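Local coordinates for CCMAN5 (PDB 2XSG), which is a family GH92 alpha-mannosidase, a bacterial glycosidase that enables mannose-6-phosphate modification of lysosomal enzymes made in yeast, at residues His569-His574 with Tyr596-Thr601; Val81-Gly86 with Gly132-Glu137; Ile614-Thr619 with Ser691-Ser696. All coordinates share one frame; numbering follows the deposited sequence.

From the N terminus the three contacts follow in series; none encloses or crosses another. Contact 2 closes first, around residues 87-131, and packs edge strand 80-84 of one sheet against strand 133-140 of another in the N-terminal beta domain. Contact 1 then closes a short excursion, residues 575-595, which carries the calcium ligands Asn588 and Glu589. Contact 3 closes the longer segment 620-690, which supplies the ligand Asp662, and ties helix 604-616 to the loop before strand 696-700. Contacts 1 and 3 have centres about 18 Å apart and touch, Tyr596 OH lying 4.0 Å from Tyr615 CE2; contact 2 is centred about 55 Å from contact 1.

Contact 1: His569-His574 with Tyr596-Thr601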
loop_
_atom_site.group_PDB
_atom_site.type_symbol
_atom_site.label_atom_id
_atom_site.label_comp_id
_atom_site.label_asym_id
_atom_site.label_seq_id
_atom_site.Cartn_x
_atom_site.Cartn_y
_atom_site.Cartn_z
ATOM N N HIS A 569 -5.799 24.993 -16.035
ATOM C CA HIS A 569 -7.147 24.983 -15.457
ATOM C C HIS A 569 -7.339 23.842 -14.437
ATOM O O HIS A 569 -7.981 24.041 -13.394
ATOM C CB HIS A 569 -8.206 24.863 -16.558
ATOM C CG HIS A 569 -9.585 25.221 -16.103
ATOM N ND1 HIS A 569 -9.951 26.511 -15.785
ATOM C CD2 HIS A 569 -10.688 24.460 -15.907
ATOM C CE1 HIS A 569 -11.220 26.531 -15.415
ATOM N NE2 HIS A 569 -11.693 25.300 -15.484
ATOM N N MET A 570 -6.786 22.665 -14.744
ATOM C CA MET A 570 -6.785 21.503 -13.822
ATOM C C MET A 570 -6.313 21.864 -12.412
ATOM O O MET A 570 -6.808 21.335 -11.410
ATOM C CB MET A 570 -5.876 20.405 -14.367
ATOM C CG MET A 570 -5.905 19.097 -13.571
ATOM S SD MET A 570 -7.377 18.169 -14.016
ATOM C CE MET A 570 -7.214 16.739 -12.952
ATOM N N PHE A 571 -5.346 22.764 -12.339
ATOM C CA PHE A 571 -4.786 23.188 -11.059
ATOM C C PHE A 571 -5.183 24.591 -10.599
ATOM O O PHE A 571 -4.552 25.148 -9.690
ATOM C CB PHE A 571 -3.264 23.001 -11.073
ATOM C CG PHE A 571 -2.865 21.583 -10.970
ATOM C CD1 PHE A 571 -2.476 21.049 -9.743
ATOM C CD2 PHE A 571 -2.933 20.750 -12.082
ATOM C CE1 PHE A 571 -2.137 19.702 -9.641
ATOM C CE2 PHE A 571 -2.600 19.412 -11.984
ATOM C CZ PHE A 571 -2.208 18.888 -10.761
ATOM N N GLY A 572 -6.240 25.137 -11.200
ATOM C CA GLY A 572 -6.766 26.459 -10.836
ATOM C C GLY A 572 -5.739 27.580 -10.864
ATOM O O GLY A 572 -5.795 28.486 -10.040
ATOM N N GLU A 573 -4.805 27.522 -11.811
ATOM C CA GLU A 573 -3.711 28.516 -11.893
ATOM C C GLU A 573 -4.191 29.958 -12.109
ATOM O O GLU A 573 -3.532 30.920 -11.672
ATOM C CB GLU A 573 -2.708 28.134 -12.990
ATOM C CG GLU A 573 -1.788 26.984 -12.619
ATOM C CD GLU A 573 -0.735 27.360 -11.573
ATOM O OE1 GLU A 573 -0.456 28.560 -11.380
ATOM O OE2 GLU A 573 -0.191 26.446 -10.922
ATOM N N HIS A 574 -5.341 30.094 -12.762
ATOM C CA HIS A 574 -5.994 31.390 -12.993
ATOM C C HIS A 574 -6.707 31.929 -11.751
ATOM O O HIS A 574 -7.130 33.090 -11.746
ATOM C CB HIS A 574 -7.051 31.223 -14.082
ATOM C CG HIS A 574 -8.121 30.251 -13.704
ATOM N ND1 HIS A 574 -9.377 30.646 -13.303
ATOM C CD2 HIS A 574 -8.104 28.901 -13.612
ATOM C CE1 HIS A 574 -10.098 29.581 -13.001
ATOM N NE2 HIS A 574 -9.347 28.510 -13.174
ATOM N N TYR A 596 2.710 16.087 -12.434
ATOM C CA TYR A 596 3.892 15.947 -13.271
ATOM C C TYR A 596 3.611 16.122 -14.766
ATOM O O TYR A 596 4.521 15.962 -15.581
ATOM C CB TYR A 596 4.573 14.595 -13.006
ATOM C CG TYR A 596 5.015 14.414 -11.566
ATOM C CD1 TYR A 596 4.142 13.900 -10.609
ATOM C CD2 TYR A 596 6.308 14.761 -11.165
ATOM C CE1 TYR A 596 4.540 13.741 -9.280
ATOM C CE2 TYR A 596 6.713 14.610 -9.841
ATOM C CZ TYR A 596 5.828 14.095 -8.910
ATOM O OH TYR A 596 6.228 13.936 -7.601
ATOM N N LEU A 597 2.376 16.455 -15.137
ATOM C CA LEU A 597 2.063 16.603 -16.567
ATOM C C LEU A 597 2.423 17.958 -17.175
ATOM O O LEU A 597 2.411 18.123 -18.398
ATOM C CB LEU A 597 0.607 16.228 -16.859
ATOM C CG LEU A 597 0.224 14.828 -16.359
ATOM C CD1 LEU A 597 -1.210 14.487 -16.740
ATOM C CD2 LEU A 597 1.190 13.768 -16.876
ATOM N N PHE A 598 2.745 18.927 -16.323
ATOM C CA PHE A 598 3.220 20.218 -16.802
ATOM C C PHE A 598 4.526 20.103 -17.590
ATOM O O PHE A 598 4.790 20.940 -18.462
ATOM C CB PHE A 598 3.349 21.219 -15.650
ATOM C CG PHE A 598 2.036 21.665 -15.083
ATOM C CD1 PHE A 598 1.619 21.214 -13.825
ATOM C CD2 PHE A 598 1.216 22.542 -15.793
ATOM C CE1 PHE A 598 0.412 21.652 -13.264
ATOM C CE2 PHE A 598 0.006 22.984 -15.248
ATOM C CZ PHE A 598 -0.400 22.528 -13.977
ATOM N N ASN A 599 5.319 19.063 -17.294
ATOM C CA ASN A 599 6.516 18.726 -18.067
ATOM C C ASN A 599 6.168 18.457 -19.536
ATOM O O ASN A 599 6.973 18.691 -20.428
ATOM C CB ASN A 599 7.188 17.462 -17.507
ATOM C CG ASN A 599 7.920 17.695 -16.198
ATOM O OD1 ASN A 599 7.996 18.813 -15.689
ATOM N ND2 ASN A 599 8.463 16.615 -15.635
ATOM N N TYR A 600 4.965 17.950 -19.771
ATOM C CA TYR A 600 4.510 17.611 -21.118
ATOM C C TYR A 600 3.926 18.799 -21.850
ATOM O O TYR A 600 3.850 18.784 -23.076
ATOM C CB TYR A 600 3.455 16.510 -21.076
ATOM C CG TYR A 600 3.949 15.148 -20.616
ATOM C CD1 TYR A 600 4.132 14.870 -19.252
ATOM C CD2 TYR A 600 4.199 14.126 -21.535
ATOM C CE1 TYR A 600 4.559 13.614 -18.819
ATOM C CE2 TYR A 600 4.626 12.845 -21.097
ATOM C CZ TYR A 600 4.789 12.607 -19.734
ATOM O OH TYR A 600 5.221 11.382 -19.275
ATOM N N THR A 601 3.500 19.823 -21.109
ATOM C CA THR A 601 2.945 21.021 -21.735
ATOM C C THR A 601 3.951 22.150 -21.824
ATOM O O THR A 601 3.558 23.301 -22.022
ATOM C CB THR A 601 1.713 21.573 -20.978
ATOM O OG1 THR A 601 2.066 21.839 -19.611
ATOM C CG2 THR A 601 0.537 20.598 -21.058
#
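Phe571, inside the Schellman motif that ends helix 560-570, meets Phe598 ring against ring in the helical catalytic domain of this GH92 enzyme. Gly572, with positive phi, is the C-prime residue of that motif, and its N bonds His569 O at 3.0 Å. Phe571, the residue before this glycine, starts toward the loop 596-601. Both phenylalanines place CG anti to their own carbonyl carbon (chi1 -74° in Phe571, -70° in Phe598), which sends the two rings toward each other from backbones whose CA atoms are 10.3 Å apart. The pair is neither a stack nor an edge-to-face contact: the planes are inclined at 58° and the centroids lie 5.3 Å apart. Phe598 brings CE1 over one face of the Phe571 ring, 3.7 Å from Phe571 CD2. Trp610 of helix 604-616 meets both rings, while His584 stacks on Phe571. Glu573 OE2 reaches that same helix through a salt bridge to Lys609 and a hydrogen bond to Trp610. The two rings are buried and join purely by apolar contact, which is closest where Phe571 CD2 comes within 3.6 Å of Phe598 CZ.

Contact 2: Val81-Gly86 with Gly132-Glu137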
loop_
_atom_site.group_PDB
_atom_site.type_symbol
_atom_site.label_atom_id
_atom_site.label_comp_id
_atom_site.label_asym_id
_atom_site.label_seq_id
_atom_site.Cartn_x
_atom_site.Cartn_y
_atom_site.Cartn_z
ATOM N N VAL A 81 -4.788 -11.895 20.646
ATOM C CA VAL A 81 -4.223 -12.295 21.939
ATOM C C VAL A 81 -4.428 -11.181 22.976
ATOM O O VAL A 81 -3.929 -10.076 22.805
ATOM C CB VAL A 81 -2.720 -12.636 21.810
ATOM C CG1 VAL A 81 -2.063 -12.857 23.207
ATOM C CG2 VAL A 81 -2.497 -13.856 20.860
ATOM N N VAL A 82 -5.175 -11.495 24.032
ATOM C CA VAL A 82 -5.584 -10.534 25.041
ATOM C C VAL A 82 -5.052 -10.935 26.422
ATOM O O VAL A 82 -5.473 -11.972 26.962
ATOM C CB VAL A 82 -7.144 -10.435 25.140
ATOM C CG1 VAL A 82 -7.560 -9.410 26.193
ATOM C CG2 VAL A 82 -7.756 -10.077 23.796
ATOM N N PRO A 83 -4.159 -10.115 27.015
ATOM C CA PRO A 83 -3.703 -10.382 28.378
ATOM C C PRO A 83 -4.756 -9.955 29.407
ATOM O O PRO A 83 -5.396 -8.909 29.246
ATOM C CB PRO A 83 -2.455 -9.501 28.497
ATOM C CG PRO A 83 -2.758 -8.328 27.619
ATOM C CD PRO A 83 -3.522 -8.906 26.456
ATOM N N THR A 84 -4.937 -10.765 30.447
ATOM C CA THR A 84 -5.932 -10.475 31.474
ATOM C C THR A 84 -5.608 -11.179 32.789
ATOM O O THR A 84 -4.968 -12.239 32.789
ATOM C CB THR A 84 -7.350 -10.854 31.007
ATOM O OG1 THR A 84 -8.302 -10.417 31.977
ATOM C CG2 THR A 84 -7.486 -12.369 30.781
ATOM N N SER A 85 -6.033 -10.581 33.903
ATOM C CA SER A 85 -5.929 -11.237 35.209
ATOM C C SER A 85 -7.278 -11.805 35.603
ATOM O O SER A 85 -7.435 -12.354 36.696
ATOM C CB SER A 85 -5.422 -10.273 36.284
ATOM O OG SER A 85 -4.160 -9.761 35.920
ATOM N N GLY A 86 -8.246 -11.674 34.705
ATOM C CA GLY A 86 -9.573 -12.240 34.924
ATOM C C GLY A 86 -9.645 -13.726 34.641
ATOM O O GLY A 86 -8.676 -14.322 34.159
ATOM N N GLY A 132 -2.994 -1.879 39.186
ATOM C CA GLY A 132 -1.751 -2.288 38.551
ATOM C C GLY A 132 -1.745 -2.256 37.032
ATOM O O GLY A 132 -2.740 -1.917 36.390
ATOM N N THR A 133 -0.610 -2.640 36.458
ATOM C CA THR A 133 -0.376 -2.475 35.030
ATOM C C THR A 133 0.093 -3.771 34.388
ATOM O O THR A 133 0.945 -4.466 34.941
ATOM C CB THR A 133 0.612 -1.294 34.804
ATOM O OG1 THR A 133 -0.037 -0.085 35.211
ATOM C CG2 THR A 133 1.018 -1.152 33.345
ATOM N N ILE A 134 -0.508 -4.121 33.250
ATOM C CA ILE A 134 0.017 -5.191 32.430
ATOM C C ILE A 134 0.922 -4.536 31.379
ATOM O O ILE A 134 0.441 -3.847 30.466
ATOM C CB ILE A 134 -1.089 -6.020 31.733
ATOM C CG1 ILE A 134 -2.072 -6.628 32.758
ATOM C CG2 ILE A 134 -0.461 -7.104 30.862
ATOM C CD1 ILE A 134 -3.358 -7.169 32.118
ATOM N N GLU A 135 2.231 -4.724 31.535
ATOM C CA GLU A 135 3.198 -4.141 30.605
ATOM C C GLU A 135 3.285 -5.099 29.430
ATOM O O GLU A 135 3.620 -6.254 29.606
ATOM C CB GLU A 135 4.574 -3.957 31.263
ATOM C CG GLU A 135 4.606 -2.968 32.462
ATOM C CD GLU A 135 4.565 -1.486 32.057
ATOM O OE1 GLU A 135 4.430 -1.152 30.847
ATOM O OE2 GLU A 135 4.667 -0.637 32.966
ATOM N N ALA A 136 2.935 -4.618 28.246
ATOM C CA ALA A 136 2.916 -5.451 27.064
ATOM C C ALA A 136 3.990 -4.991 26.090
ATOM O O ALA A 136 4.077 -3.818 25.749
ATOM C CB ALA A 136 1.563 -5.400 26.420
ATOM N N GLU A 137 4.803 -5.938 25.644
ATOM C CA GLU A 137 5.757 -5.693 24.581
ATOM C C GLU A 137 5.558 -6.752 23.478
ATOM O O GLU A 137 5.492 -7.946 23.768
ATOM C CB GLU A 137 7.176 -5.823 25.117
ATOM C CG GLU A 137 7.629 -4.743 26.085
ATOM C CD GLU A 137 8.889 -5.153 26.814
ATOM O OE1 GLU A 137 9.968 -4.694 26.433
ATOM O OE2 GLU A 137 8.806 -5.987 27.737
#
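Thr84 OG1 accepts the backbone N-H of Gly86 at 3.0 Å from Gly86 N, with an N-H...O angle of 161°, and so closes an ST turn at Thr84-Gly86. The same threonine meets Ile134 through its backbone: Thr84 CA lies 4.2 Å from Ile134 CD1, while the CB of Thr84 points away from strand 133-140. Here two sheets of the N-terminal beta domain face each other. Strand 80-84 is the edge of an antiparallel five-stranded sheet, strand 133-140 belongs to a larger antiparallel one, and no hydrogen bond links the two segments.

Pro83 and Ile134 fill the space between them, their CA atoms 7.6 Å apart. Ile134 uses both branches. CG2 meets the proline ring, 3.9 Å from Pro83 CB and 4.2 Å from Pro83 CG. CG1, anti to the carbonyl carbon (chi1 -57°), continues in an extended line (chi2 166°) that carries CD1 along the neighbouring peptide, 3.9 Å from Pro83 O. With both branches cut back to a single methyl, as in an alanine here, a gap would probably open beside the proline ring and the Pro83-Thr84 peptide.

Leu117 and Tyr149 also pack on Pro83, and His99 touches Ile134, so several strands surround the pair. Beside it, Ser85 OG hydrogen-bonds Asn119 ND2, and Ser85 pairs through its backbone with Val120, joining the segment 81-86 to strand 112-121.

Across the contact itself the meeting groups are methyls, ring methylenes and a flank of peptide. The two segments therefore hold to one another by shape and burial, while directional bonds to other strands fix where each of them lies.

Contact 3: Ile614-Thr619 with Ser691-Ser696; sequences IYTKET and SPFFDS
Thr616 lays its methyl group over one face of the Phe693 ring, a CH-pi contact at the C-terminal part of helix 604-616, joining the helical part of the GH92 catalytic region to the loop that enters its mixed six-stranded sheet at strand 696-700. Thr616 CG2 stands 3.7 Å from the ring centroid of Phe693, 22° off the normal, and is displaced toward the rim: the nearest ring atom is Phe693 CE2 at 3.5 Å. The two side chains approach from opposite directions. Next to the methyl, Tyr615 CB adds an aliphatic touch 3.7 Å from Phe693 CZ, while the tyrosine ring itself leads off elsewhere.

Two torsions set this up. In Thr616, OG1 sits between the backbone N and the carbonyl carbon (chi1 76°), where it hydrogen-bonds Arg612 O one turn back along the helix; CG2 is thereby committed to the Phe693 side. In Phe693, chi2 of -4° brings CA nearly into the ring plane and turns a face to the methyl.

Farther out, Leu307 of helix 306-318 touches both Thr616 and Phe693, and Ala673 of helix 665-675 packs on both Tyr615 and Phe693. The backbone of Phe693 is held as well, by a bond with Ala674 and by Thr301 OG1 at its carbonyl O. Past it the chain enters strand 696-700 through a classic beta bulge, in which Asp695 and Ser696 both face Asp296.

Within the loop, Phe693 CB lies 3.8 Å above the plane of the Phe694 ring, over its centre. On the preceding side, Ser691 O lies in the plane of the Phe693 ring at its edge, 3.2 Å from Phe693 CD1.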
loop_
_atom_site.group_PDB
_atom_site.type_symbol
_atom_site.label_atom_id
_atom_site.label_comp_id
_atom_site.label_asym_id
_atom_site.label_seq_id
_atom_site.Cartn_x
_atom_site.Cartn_y
_atom_site.Cartn_z
ATOM N N ILE A 614 2.246 20.035 -2.958
ATOM C CA ILE A 614 1.356 18.943 -2.545
ATOM C C ILE A 614 2.000 18.125 -1.432
ATOM O O ILE A 614 1.338 17.746 -0.468
ATOM C CB ILE A 614 0.961 18.030 -3.747
ATOM C CG1 ILE A 614 0.100 18.808 -4.753
ATOM C CG2 ILE A 614 0.134 16.776 -3.275
ATOM C CD1 ILE A 614 0.031 18.172 -6.155
ATOM N N TYR A 615 3.289 17.855 -1.560
ATOM C CA TYR A 615 3.931 16.896 -0.645
ATOM C C TYR A 615 4.568 17.525 0.596
ATOM O O TYR A 615 4.784 16.832 1.583
ATOM C CB TYR A 615 4.948 16.026 -1.383
ATOM C CG TYR A 615 4.299 15.103 -2.371
ATOM C CD1 TYR A 615 3.785 13.878 -1.960
ATOM C CD2 TYR A 615 4.183 15.465 -3.716
ATOM C CE1 TYR A 615 3.170 13.022 -2.850
ATOM C CE2 TYR A 615 3.571 14.615 -4.629
ATOM C CZ TYR A 615 3.066 13.383 -4.187
ATOM O OH TYR A 615 2.460 12.530 -5.082
ATOM N N THR A 616 4.861 18.828 0.556
ATOM C CA THR A 616 5.585 19.432 1.683
ATOM C C THR A 616 4.998 20.741 2.207
ATOM O O THR A 616 5.527 21.285 3.168
ATOM C CB THR A 616 7.077 19.664 1.392
ATOM O OG1 THR A 616 7.234 20.810 0.550
ATOM C CG2 THR A 616 7.707 18.461 0.728
ATOM N N LYS A 617 3.920 21.223 1.590
ATOM C CA LYS A 617 3.298 22.499 1.951
ATOM C C LYS A 617 1.771 22.344 2.074
ATOM O O LYS A 617 1.245 21.237 1.964
ATOM C CB LYS A 617 3.636 23.562 0.894
ATOM C CG LYS A 617 5.134 23.817 0.701
ATOM C CD LYS A 617 5.369 24.821 -0.424
ATOM C CE LYS A 617 6.836 25.162 -0.586
ATOM N NZ LYS A 617 7.385 25.927 0.568
ATOM N N GLU A 618 1.081 23.450 2.331
ATOM C CA GLU A 618 -0.370 23.487 2.323
ATOM C C GLU A 618 -0.834 23.693 0.899
ATOM O O GLU A 618 -0.253 24.500 0.179
ATOM C CB GLU A 618 -0.887 24.657 3.143
ATOM C CG GLU A 618 -0.646 24.573 4.631
ATOM C CD GLU A 618 -1.620 25.452 5.391
ATOM O OE1 GLU A 618 -2.100 26.445 4.801
ATOM O OE2 GLU A 618 -1.939 25.132 6.556
ATOM N N THR A 619 -1.870 22.965 0.495
ATOM C CA THR A 619 -2.519 23.188 -0.797
ATOM C C THR A 619 -4.030 23.290 -0.640
ATOM O O THR A 619 -4.581 22.868 0.382
ATOM C CB THR A 619 -2.267 22.029 -1.793
ATOM O OG1 THR A 619 -2.493 20.773 -1.131
ATOM C CG2 THR A 619 -0.846 22.088 -2.349
ATOM N N SER A 691 10.585 17.995 -8.155
ATOM C CA SER A 691 11.336 18.929 -7.325
ATOM C C SER A 691 11.989 18.186 -6.159
ATOM O O SER A 691 11.397 18.091 -5.077
ATOM C CB SER A 691 10.403 20.040 -6.821
ATOM O OG SER A 691 11.086 20.969 -5.988
ATOM N N PRO A 692 13.207 17.637 -6.371
ATOM C CA PRO A 692 13.875 16.902 -5.288
ATOM C C PRO A 692 13.916 17.725 -4.001
ATOM O O PRO A 692 14.279 18.908 -4.045
ATOM C CB PRO A 692 15.305 16.662 -5.807
ATOM C CG PRO A 692 15.314 17.021 -7.245
ATOM C CD PRO A 692 14.007 17.693 -7.613
ATOM N N PHE A 693 13.557 17.104 -2.875
ATOM C CA PHE A 693 13.416 17.816 -1.594
ATOM C C PHE A 693 14.732 18.115 -0.907
ATOM O O PHE A 693 14.825 19.097 -0.187
ATOM C CB PHE A 693 12.597 17.022 -0.559
ATOM C CG PHE A 693 11.204 16.647 -0.984
ATOM C CD1 PHE A 693 10.660 17.068 -2.195
ATOM C CD2 PHE A 693 10.414 15.901 -0.112
ATOM C CE1 PHE A 693 9.377 16.711 -2.547
ATOM C CE2 PHE A 693 9.129 15.530 -0.457
ATOM C CZ PHE A 693 8.603 15.940 -1.677
ATOM N N PHE A 694 15.719 17.242 -1.083
ATOM C CA PHE A 694 16.902 17.247 -0.216
ATOM C C PHE A 694 18.189 17.630 -0.934
ATOM O O PHE A 694 18.321 17.433 -2.148
ATOM C CB PHE A 694 17.055 15.888 0.472
ATOM C CG PHE A 694 15.821 15.452 1.232
ATOM C CD1 PHE A 694 15.358 16.183 2.312
ATOM C CD2 PHE A 694 15.126 14.316 0.865
ATOM C CE1 PHE A 694 14.212 15.779 3.014
ATOM C CE2 PHE A 694 13.982 13.908 1.558
ATOM C CZ PHE A 694 13.535 14.632 2.633
ATOM N N ASP A 695 19.133 18.177 -0.173
ATOM C CA ASP A 695 20.428 18.597 -0.711
ATOM C C ASP A 695 21.133 17.453 -1.432
ATOM O O ASP A 695 21.693 17.653 -2.500
ATOM C CB ASP A 695 21.324 19.158 0.399
ATOM C CG ASP A 695 20.707 20.346 1.080
ATOM O OD1 ASP A 695 19.583 20.187 1.602
ATOM O OD2 ASP A 695 21.333 21.435 1.078
ATOM N N SER A 696 21.100 16.266 -0.833
ATOM C CA SER A 696 21.623 15.060 -1.457
ATOM C C SER A 696 20.737 13.871 -1.071
ATOM O O SER A 696 20.331 13.746 0.094
ATOM C CB SER A 696 23.075 14.809 -1.011
ATOM O OG SER A 696 23.594 13.616 -1.595
#